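Local atomic coordinates of probable transcriptional regulator, TetR family protein (PDB entry 3BJB), a protein that probably binds regulatory DNA as a transcription factor of the TetR family, using a predicted helix-turn-helix motif. Residues L28-I32 and L69-V73; M81-F85 and N101-A106; P95-V99 and L199-S203. One frame throughout, in Å; residues are numbered along the deposited sequence.

The three contacts follow the all-helical TetR fold from its probable DNA-binding end to the end of the modelled chain. Contact 1 joins helix 22-37 to the start of helix 66-86, beside the predicted helix-turn-helix of residues 44-63. Contact 2 takes up the far end of the same long helix and pairs it with helix 95-111; the centres of contacts 1 and 2 are about 19 Å apart. Helix 95-111 begins in contact 3, centred about 16 Å from contact 2, and there F85 CZ lies 4.0 Å from A98 O. Contacts 1 and 3 fall on opposite sides of the chain's centre, about 32 Å apart between centres, and share no helix.

Contact 1: residues L28-I32 and L69-V73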
ATOM      1  N   LEU B  28       1.493  18.740  15.082  1.00 60.79           N
ATOM      2  CA  LEU B  28       1.033  18.367  13.727  1.00 60.46           C
ATOM      3  C   LEU B  28       1.571  19.284  12.623  1.00 61.32           C
ATOM      4  O   LEU B  28       2.050  18.809  11.565  1.00 61.17           O
ATOM      5  CB  LEU B  28      -0.493  18.352  13.678  1.00 59.85           C
ATOM      6  CG  LEU B  28      -1.280  17.110  14.132  1.00 60.58           C
ATOM      7  CD1 LEU B  28      -0.561  16.263  15.160  1.00 60.22           C
ATOM      8  CD2 LEU B  28      -2.675  17.478  14.644  1.00 60.47           C
ATOM      9  N   GLU B  29       1.500  20.590  12.889  1.00 61.37           N
ATOM     10  CA  GLU B  29       2.006  21.621  11.995  1.00 61.70           C
ATOM     11  C   GLU B  29       3.428  21.289  11.586  1.00 60.69           C
ATOM     12  O   GLU B  29       3.713  21.052  10.393  1.00 60.55           O
ATOM     13  CB  GLU B  29       2.001  22.969  12.709  1.00 64.15           C
ATOM     14  CG  GLU B  29       1.517  24.150  11.874  1.00 66.33           C
ATOM     15  CD  GLU B  29       0.027  24.084  11.605  1.00 67.32           C
ATOM     16  OE1 GLU B  29      -0.678  25.051  11.957  1.00 67.34           O
ATOM     17  OE2 GLU B  29      -0.438  23.055  11.053  1.00 68.11           O
ATOM     18  N   ALA B  30       4.293  21.231  12.598  1.00 58.29           N
ATOM     19  CA  ALA B  30       5.725  21.034  12.427  1.00 57.05           C
ATOM     20  C   ALA B  30       6.053  19.721  11.751  1.00 56.77           C
ATOM     21  O   ALA B  30       6.984  19.651  10.945  1.00 56.49           O
ATOM     22  CB  ALA B  30       6.417  21.103  13.758  1.00 57.73           C
ATOM     23  N   ALA B  31       5.290  18.681  12.088  1.00 56.55           N
ATOM     24  CA  ALA B  31       5.472  17.374  11.509  1.00 55.89           C
ATOM     25  C   ALA B  31       5.288  17.518  10.001  1.00 57.31           C
ATOM     26  O   ALA B  31       6.182  17.097   9.219  1.00 56.90           O
ATOM     27  CB  ALA B  31       4.525  16.391  12.112  1.00 55.22           C
ATOM     28  N   ILE B  32       4.193  18.195   9.615  1.00 57.70           N
ATOM     29  CA  ILE B  32       3.865  18.470   8.206  1.00 58.59           C
ATOM     30  C   ILE B  32       4.989  19.177   7.408  1.00 60.31           C
ATOM     31  O   ILE B  32       5.342  18.711   6.311  1.00 61.56           O
ATOM     32  CB  ILE B  32       2.505  19.210   8.057  1.00 58.72           C
ATOM     33  CG1 ILE B  32       1.353  18.273   8.418  1.00 57.66           C
ATOM     34  CG2 ILE B  32       2.312  19.764   6.625  1.00 58.06           C
ATOM     35  CD1 ILE B  32       0.135  18.997   8.916  1.00 59.07           C
ATOM     36  N   LEU B  69       2.794   9.624  15.108  1.00 56.79           N
ATOM     37  CA  LEU B  69       2.634  11.017  14.759  1.00 53.70           C
ATOM     38  C   LEU B  69       2.075  11.159  13.351  1.00 53.86           C
ATOM     39  O   LEU B  69       1.052  11.825  13.158  1.00 53.53           O
ATOM     40  CB  LEU B  69       3.943  11.764  14.932  1.00 51.07           C
ATOM     41  CG  LEU B  69       4.049  13.156  14.352  1.00 50.52           C
ATOM     42  CD1 LEU B  69       3.213  14.155  15.180  1.00 50.62           C
ATOM     43  CD2 LEU B  69       5.534  13.523  14.348  1.00 49.90           C
ATOM     44  N   PHE B  70       2.698  10.496  12.372  1.00 53.23           N
ATOM     45  CA  PHE B  70       2.197  10.599  10.999  1.00 52.51           C
ATOM     46  C   PHE B  70       0.840   9.950  10.693  1.00 52.03           C
ATOM     47  O   PHE B  70       0.174  10.313   9.730  1.00 51.48           O
ATOM     48  CB  PHE B  70       3.273  10.212  10.017  1.00 53.27           C
ATOM     49  CG  PHE B  70       4.330  11.205   9.946  1.00 53.01           C
ATOM     50  CD1 PHE B  70       4.106  12.410   9.315  1.00 52.09           C
ATOM     51  CD2 PHE B  70       5.564  10.966  10.553  1.00 54.02           C
ATOM     52  CE1 PHE B  70       5.115  13.384   9.267  1.00 52.93           C
ATOM     53  CE2 PHE B  70       6.575  11.927  10.502  1.00 53.33           C
ATOM     54  CZ  PHE B  70       6.340  13.136   9.869  1.00 53.23           C
ATOM     55  N   VAL B  71       0.413   9.035  11.543  1.00 53.13           N
ATOM     56  CA  VAL B  71      -0.940   8.520  11.488  1.00 54.08           C
ATOM     57  C   VAL B  71      -1.907   9.595  11.960  1.00 54.49           C
ATOM     58  O   VAL B  71      -2.931   9.831  11.328  1.00 54.10           O
ATOM     59  CB  VAL B  71      -1.080   7.254  12.331  1.00 54.62           C
ATOM     60  CG1 VAL B  71      -2.560   6.970  12.637  1.00 55.83           C
ATOM     61  CG2 VAL B  71      -0.427   6.078  11.609  1.00 54.38           C
ATOM     62  N   ALA B  72      -1.570  10.266  13.056  1.00 54.98           N
ATOM     63  CA  ALA B  72      -2.350  11.411  13.528  1.00 54.90           C
ATOM     64  C   ALA B  72      -2.332  12.552  12.507  1.00 56.67           C
ATOM     65  O   ALA B  72      -3.312  13.277  12.402  1.00 57.63           O
ATOM     66  CB  ALA B  72      -1.837  11.902  14.884  1.00 53.03           C
ATOM     67  N   VAL B  73      -1.223  12.736  11.776  1.00 58.16           N
ATOM     68  CA  VAL B  73      -1.168  13.786  10.741  1.00 59.61           C
ATOM     69  C   VAL B  73      -2.157  13.436   9.647  1.00 61.78           C
ATOM     70  O   VAL B  73      -2.942  14.277   9.253  1.00 62.91           O
ATOM     71  CB  VAL B  73       0.252  14.028  10.146  1.00 58.33           C
ATOM     72  CG1 VAL B  73       0.168  14.715   8.801  1.00 58.07           C
ATOM     73  CG2 VAL B  73       1.104  14.869  11.074  1.00 57.69           C
TER
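A31 on helix 22-37 points its CB at helix 66-86, where L69, F70 and V73 close around it. The two short segments cross at 100°, nearly perpendicular, with axes 10.0 Å apart, and no hydrogen bond spans them: the contact rests on aliphatic groups and one ring. Here the small methyl of A31 is met by the side chains of L69 and V73 and approached by the edge of the F70 ring.

V73 can be followed from its CB outward. The CB splits into two methyls that serve different partners. V73 CG1, anti to the backbone N (chi1 160°), meets the side chain of I32, lying 3.8 Å from I32 CG1, and the two side chains cross obliquely. V73 CG2, beside the backbone N, turns to the middle of the interface, 3.9 Å from A31 CB, and also faces the carbonyl of L28. One valine thus touches both I32 and A31, and comes near the L28 oxygen.

L69 closes in on the same methyl of A31 with its whole branched end; L69 CD2 is the nearest atom, 3.8 Å from A31 CB. The other methyl, L69 CD1, faces L28 CD1 at a looser 4.3 Å. The F70 ring comes in by its edge: F70 CE1 lies 3.9 Å from A31 O, which sits near the ring plane, and 4.2 Å from A31 CB.

This crossing ties the first helix of the probable DNA-binding region to the long helix that leads into the rest of the protein. F63, just before helix 66-86, packs on both L28 and L69, and L69 also reaches M45 and V48 on helix 45-51. Helix 114-126 also packs here, with L116 against I32, M120 against V73 and S123 against F70.

Contact 2: residues M81-F85 and N101-A106; sequences MGVGF and NVLVRA
F85 and V102 meet where two helices of the all-helical TetR fold cross, closer to antiparallel than to parallel: the end of helix 66-86 and helix 95-111. The short segments have axes 10.9 Å apart. V102 CG1 sits over one face of the F85 ring in a CH-pi contact, 3.6 Å from the centroid of the F85 ring and 22° off the ring normal, displaced toward the rim. The phenyl reaches across because its CG stands anti to the backbone N, carrying CE1 to N101, where it touches CB and the backbone oxygen.

R105 flanks the ring on the same helix as V102. F85 CD1 lies over the centre of the R105 guanidinium, 4.1 Å from R105 NH2, with the two planes inclined by 44°, a tilted approach and not a flat stack. Bends at chi2 and chi3 fold the arginine back so that its end lies beside F85 and G84.

One turn away, the end of M81, a selenomethionine, is doubtfully placed near A106. Farther out, A149 of helix 134-150 packs against both F85 and V102, while R105 NH2 makes a weak bond to the oxygen of S88. With an alanine in place of F85, the V102 methyl is likely to lose the ring face it packs on, and the R105 guanidinium the carbon that lies over it. The one hydrogen bond across the pair is weak but straight: R105 NH1 donates to G84 O, in the guanidinium plane, at 3.3 Å and 170°.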
HETATM    1  N   MSE B  81      -9.894  17.554   4.653  1.00 81.66           N
HETATM    2  CA  MSE B  81     -10.311  17.502   3.257  1.00 84.52           C
HETATM    3  C   MSE B  81     -11.791  17.164   3.168  1.00 83.84           C
HETATM    4  O   MSE B  81     -12.460  17.522   2.189  1.00 83.45           O
HETATM    5  CB  MSE B  81      -9.430  16.540   2.435  1.00 88.93           C
HETATM    6  CG  MSE B  81      -9.781  15.035   2.498  1.00 93.32           C
HETATM    7 SE   MSE B  81     -11.214  14.493   1.222  1.00 99.49          SE
HETATM    8  CE  MSE B  81     -10.521  15.404  -0.372  1.00 97.50           C
ATOM      9  N   GLY B  82     -12.290  16.483   4.201  1.00 83.13           N
ATOM     10  CA  GLY B  82     -13.715  16.244   4.370  1.00 82.69           C
ATOM     11  C   GLY B  82     -14.466  17.552   4.538  1.00 83.17           C
ATOM     12  O   GLY B  82     -15.516  17.755   3.920  1.00 83.70           O
ATOM     13  N   VAL B  83     -13.919  18.434   5.378  1.00 82.79           N
ATOM     14  CA  VAL B  83     -14.421  19.799   5.559  1.00 82.47           C
ATOM     15  C   VAL B  83     -14.493  20.511   4.208  1.00 83.22           C
ATOM     16  O   VAL B  83     -15.544  21.027   3.835  1.00 83.36           O
ATOM     17  CB  VAL B  83     -13.514  20.614   6.533  1.00 81.73           C
ATOM     18  CG1 VAL B  83     -13.933  22.081   6.590  1.00 80.69           C
ATOM     19  CG2 VAL B  83     -13.514  20.000   7.921  1.00 81.35           C
ATOM     20  N   GLY B  84     -13.375  20.504   3.478  1.00 84.16           N
ATOM     21  CA  GLY B  84     -13.236  21.217   2.207  1.00 85.33           C
ATOM     22  C   GLY B  84     -14.056  20.621   1.083  1.00 86.48           C
ATOM     23  O   GLY B  84     -14.345  21.295   0.086  1.00 86.34           O
ATOM     24  N   PHE B  85     -14.422  19.352   1.237  1.00 87.49           N
ATOM     25  CA  PHE B  85     -15.322  18.712   0.292  1.00 88.60           C
ATOM     26  C   PHE B  85     -16.792  19.099   0.556  1.00 89.47           C
ATOM     27  O   PHE B  85     -17.533  19.388  -0.385  1.00 89.68           O
ATOM     28  CB  PHE B  85     -15.126  17.193   0.263  1.00 88.17           C
ATOM     29  CG  PHE B  85     -15.879  16.517  -0.848  1.00 88.38           C
ATOM     30  CD1 PHE B  85     -15.286  16.340  -2.106  1.00 88.29           C
ATOM     31  CD2 PHE B  85     -17.197  16.076  -0.653  1.00 88.09           C
ATOM     32  CE1 PHE B  85     -15.996  15.718  -3.157  1.00 88.14           C
ATOM     33  CE2 PHE B  85     -17.914  15.454  -1.690  1.00 88.19           C
ATOM     34  CZ  PHE B  85     -17.313  15.274  -2.946  1.00 88.06           C
ATOM     35  N   ASN B 101     -15.811  11.479  -6.878  1.00 62.62           N
ATOM     36  CA  ASN B 101     -15.368  12.873  -6.754  1.00 63.08           C
ATOM     37  C   ASN B 101     -14.532  13.158  -5.502  1.00 63.53           C
ATOM     38  O   ASN B 101     -13.656  14.023  -5.526  1.00 64.43           O
ATOM     39  CB  ASN B 101     -16.538  13.869  -6.825  1.00 62.73           C
ATOM     40  CG  ASN B 101     -17.185  13.950  -8.214  1.00 64.07           C
ATOM     41  OD1 ASN B 101     -18.414  14.090  -8.321  1.00 64.71           O
ATOM     42  ND2 ASN B 101     -16.378  13.874  -9.275  1.00 63.35           N
ATOM     43  N   VAL B 102     -14.817  12.464  -4.405  1.00 63.01           N
ATOM     44  CA  VAL B 102     -14.019  12.654  -3.205  1.00 63.04           C
ATOM     45  C   VAL B 102     -12.619  12.056  -3.390  1.00 63.26           C
ATOM     46  O   VAL B 102     -11.611  12.645  -2.959  1.00 63.18           O
ATOM     47  CB  VAL B 102     -14.706  12.087  -1.897  1.00 63.26           C
ATOM     48  CG1 VAL B 102     -16.174  12.305  -1.907  1.00 61.78           C
ATOM     49  CG2 VAL B 102     -14.408  10.614  -1.678  1.00 63.97           C
ATOM     50  N   LEU B 103     -12.575  10.895  -4.042  1.00 62.55           N
ATOM     51  CA  LEU B 103     -11.349  10.170  -4.237  1.00 64.05           C
ATOM     52  C   LEU B 103     -10.439  10.984  -5.137  1.00 63.98           C
ATOM     53  O   LEU B 103      -9.253  11.136  -4.822  1.00 64.15           O
ATOM     54  CB  LEU B 103     -11.625   8.758  -4.778  1.00 65.29           C
ATOM     55  CG  LEU B 103     -11.467   7.548  -3.823  1.00 66.66           C
ATOM     56  CD1 LEU B 103     -11.791   7.851  -2.353  1.00 66.20           C
ATOM     57  CD2 LEU B 103     -12.282   6.355  -4.302  1.00 65.31           C
ATOM     58  N   VAL B 104     -11.015  11.564  -6.201  1.00 63.66           N
ATOM     59  CA  VAL B 104     -10.301  12.450  -7.131  1.00 63.75           C
ATOM     60  C   VAL B 104      -9.723  13.676  -6.408  1.00 63.94           C
ATOM     61  O   VAL B 104      -8.554  14.034  -6.611  1.00 63.97           O
ATOM     62  CB  VAL B 104     -11.223  12.914  -8.314  1.00 64.60           C
ATOM     63  CG1 VAL B 104     -10.607  14.061  -9.111  1.00 61.69           C
ATOM     64  CG2 VAL B 104     -11.547  11.737  -9.241  1.00 64.81           C
ATOM     65  N   ARG B 105     -10.542  14.303  -5.574  1.00 61.80           N
ATOM     66  CA  ARG B 105     -10.088  15.373  -4.714  1.00 63.00           C
ATOM     67  C   ARG B 105      -8.933  14.998  -3.788  1.00 62.49           C
ATOM     68  O   ARG B 105      -7.982  15.749  -3.680  1.00 63.28           O
ATOM     69  CB  ARG B 105     -11.249  15.857  -3.849  1.00 65.53           C
ATOM     70  CG  ARG B 105     -10.920  17.056  -2.993  1.00 66.81           C
ATOM     71  CD  ARG B 105     -10.813  18.283  -3.851  1.00 69.53           C
ATOM     72  NE  ARG B 105     -12.146  18.775  -4.202  1.00 71.47           N
ATOM     73  CZ  ARG B 105     -12.920  19.489  -3.385  1.00 71.29           C
ATOM     74  NH1 ARG B 105     -12.505  19.818  -2.155  1.00 71.38           N
ATOM     75  NH2 ARG B 105     -14.112  19.875  -3.813  1.00 71.51           N
ATOM     76  N   ALA B 106      -9.025  13.856  -3.105  1.00 61.60           N
ATOM     77  CA  ALA B 106      -7.959  13.422  -2.212  1.00 60.59           C
ATOM     78  C   ALA B 106      -6.666  13.062  -2.980  1.00 60.47           C
ATOM     79  O   ALA B 106      -5.566  13.502  -2.608  1.00 60.57           O
ATOM     80  CB  ALA B 106      -8.425  12.263  -1.380  1.00 60.05           C
TER

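Contact 3: residues P95-V99 and L199-S203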
ATOM      1  N   PRO B  95     -24.459   8.160  -6.424  1.00 64.77           N
ATOM      2  CA  PRO B  95     -23.615   7.793  -5.285  1.00 64.53           C
ATOM      3  C   PRO B  95     -22.185   7.389  -5.704  1.00 65.76           C
ATOM      4  O   PRO B  95     -21.199   7.927  -5.167  1.00 66.03           O
ATOM      5  CB  PRO B  95     -24.371   6.614  -4.668  1.00 64.71           C
ATOM      6  CG  PRO B  95     -25.831   6.893  -5.021  1.00 65.06           C
ATOM      7  CD  PRO B  95     -25.786   7.501  -6.383  1.00 64.71           C
ATOM      8  N   GLN B  96     -22.060   6.472  -6.665  1.00 65.46           N
ATOM      9  CA  GLN B  96     -20.742   6.044  -7.083  1.00 65.27           C
ATOM     10  C   GLN B  96     -19.929   7.211  -7.679  1.00 65.13           C
ATOM     11  O   GLN B  96     -18.732   7.353  -7.444  1.00 65.17           O
ATOM     12  CB  GLN B  96     -20.757   4.743  -7.936  1.00 65.70           C
ATOM     13  CG  GLN B  96     -21.926   4.442  -8.854  1.00 65.49           C
ATOM     14  CD  GLN B  96     -23.245   4.196  -8.126  1.00 65.98           C
ATOM     15  OE1 GLN B  96     -24.115   5.066  -8.105  1.00 65.83           O
ATOM     16  NE2 GLN B  96     -23.402   3.015  -7.547  1.00 65.58           N
ATOM     17  N   ASP B  97     -20.613   8.102  -8.358  1.00 65.12           N
ATOM     18  CA  ASP B  97     -20.030   9.340  -8.821  1.00 65.58           C
ATOM     19  C   ASP B  97     -19.526  10.277  -7.717  1.00 64.12           C
ATOM     20  O   ASP B  97     -18.411  10.835  -7.795  1.00 62.97           O
ATOM     21  CB  ASP B  97     -21.100  10.083  -9.575  1.00 69.80           C
ATOM     22  CG  ASP B  97     -20.547  10.894 -10.664  1.00 73.72           C
ATOM     23  OD1 ASP B  97     -20.386  12.128 -10.437  1.00 75.00           O
ATOM     24  OD2 ASP B  97     -20.261  10.275 -11.732  1.00 75.90           O
ATOM     25  N   ALA B  98     -20.370  10.498  -6.717  1.00 61.46           N
ATOM     26  CA  ALA B  98     -20.015  11.392  -5.649  1.00 60.93           C
ATOM     27  C   ALA B  98     -18.748  10.850  -4.977  1.00 60.57           C
ATOM     28  O   ALA B  98     -17.862  11.604  -4.565  1.00 60.99           O
ATOM     29  CB  ALA B  98     -21.149  11.521  -4.670  1.00 59.50           C
ATOM     30  N   VAL B  99     -18.662   9.534  -4.915  1.00 59.64           N
ATOM     31  CA  VAL B  99     -17.598   8.874  -4.199  1.00 60.24           C
ATOM     32  C   VAL B  99     -16.347   8.974  -5.051  1.00 60.44           C
ATOM     33  O   VAL B  99     -15.280   9.332  -4.586  1.00 60.37           O
ATOM     34  CB  VAL B  99     -17.979   7.416  -3.857  1.00 59.98           C
ATOM     35  CG1 VAL B  99     -16.811   6.708  -3.275  1.00 59.61           C
ATOM     36  CG2 VAL B  99     -19.164   7.386  -2.861  1.00 59.18           C
ATOM     37  N   LEU B 199     -18.712  -0.445  -6.640  1.00 66.97           N
ATOM     38  CA  LEU B 199     -19.910   0.150  -6.017  1.00 67.47           C
ATOM     39  C   LEU B 199     -21.235  -0.008  -6.763  1.00 68.00           C
ATOM     40  O   LEU B 199     -22.151   0.790  -6.554  1.00 67.56           O
ATOM     41  CB  LEU B 199     -19.673   1.634  -5.705  1.00 66.97           C
ATOM     42  CG  LEU B 199     -18.402   2.038  -4.966  1.00 66.37           C
ATOM     43  CD1 LEU B 199     -18.315   3.557  -4.973  1.00 65.65           C
ATOM     44  CD2 LEU B 199     -18.386   1.472  -3.543  1.00 65.49           C
ATOM     45  N   VAL B 200     -21.351  -1.042  -7.598  1.00 69.76           N
ATOM     46  CA  VAL B 200     -22.621  -1.336  -8.295  1.00 70.97           C
ATOM     47  C   VAL B 200     -23.835  -1.284  -7.393  1.00 71.46           C
ATOM     48  O   VAL B 200     -24.850  -0.738  -7.791  1.00 72.58           O
ATOM     49  CB  VAL B 200     -22.650  -2.718  -8.988  1.00 71.30           C
ATOM     50  CG1 VAL B 200     -22.337  -2.581 -10.453  1.00 71.73           C
ATOM     51  CG2 VAL B 200     -21.733  -3.734  -8.280  1.00 71.95           C
ATOM     52  N   ASN B 201     -23.725  -1.832  -6.182  1.00 72.06           N
ATOM     53  CA  ASN B 201     -24.893  -2.050  -5.307  1.00 72.99           C
ATOM     54  C   ASN B 201     -25.128  -0.993  -4.219  1.00 73.05           C
ATOM     55  O   ASN B 201     -25.821  -1.242  -3.232  1.00 72.20           O
ATOM     56  CB  ASN B 201     -24.813  -3.456  -4.699  1.00 73.12           C
ATOM     57  CG  ASN B 201     -24.603  -4.528  -5.761  1.00 73.42           C
ATOM     58  OD1 ASN B 201     -25.437  -4.705  -6.662  1.00 73.31           O
ATOM     59  ND2 ASN B 201     -23.479  -5.239  -5.671  1.00 73.10           N
ATOM     60  N   LEU B 202     -24.549   0.188  -4.423  1.00 73.70           N
ATOM     61  CA  LEU B 202     -24.644   1.282  -3.466  1.00 74.06           C
ATOM     62  C   LEU B 202     -26.022   1.997  -3.426  1.00 74.58           C
ATOM     63  O   LEU B 202     -26.306   2.886  -4.246  1.00 74.48           O
ATOM     64  CB  LEU B 202     -23.505   2.264  -3.719  1.00 73.74           C
ATOM     65  CG  LEU B 202     -22.822   2.693  -2.429  1.00 73.75           C
ATOM     66  CD1 LEU B 202     -21.912   1.595  -1.936  1.00 74.15           C
ATOM     67  CD2 LEU B 202     -22.043   3.944  -2.653  1.00 73.55           C
ATOM     68  N   SER B 203     -26.859   1.613  -2.455  1.00 75.28           N
ATOM     69  CA  SER B 203     -28.264   2.093  -2.351  1.00 75.70           C
ATOM     70  C   SER B 203     -28.414   3.528  -1.821  1.00 75.14           C
ATOM     71  O   SER B 203     -29.462   3.906  -1.274  1.00 74.15           O
ATOM     72  CB  SER B 203     -29.104   1.123  -1.495  1.00 76.34           C
ATOM     73  OG  SER B 203     -28.455   0.830  -0.253  1.00 76.68           O
TER
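The carbonyl oxygen of L199 is gripped by two donors, one from each segment. Q96 NE2 reaches L199 O at 2.7 Å, short but bent, with an N-H...O angle of 136°. L202 N completes the pair from within the turn, 3.3 Å from the same L199 O. They arrive from opposite faces of the carbonyl plane, and the glutamine nitrogen stands above that plane while the oxygen stays close to the plane of the Q96 amide. The type I turn from L199 to L202 is thereby held from outside as well as by its own backbone bond.

A bend at chi2 (-66°) swings the Q96 amide to L199 O while Q96 CB stays against the leucine, 4.0 Å from L199 CB. Q96 OE1, on the other branch of the amide, is held weakly by S94 OG. Beside this polar link the contact is aliphatic: L199 CD1 lies 3.9 Å from V99 CG1, the two side chains crossing at a slant, and L202 CD2 comes to 4.1 Å from P95 CB.

In the C-terminal part of the TetR fold, the contact joins the first turn of helix 95-111 to the tail after helix 184-198, where the chain meets its dimer partner: V200 and N201 pack on L197 of the second subunit. Helix 157-179 backs it with L166 against V99 and L163 against L199, and helix 134-150 adds M146 and A150 against V99.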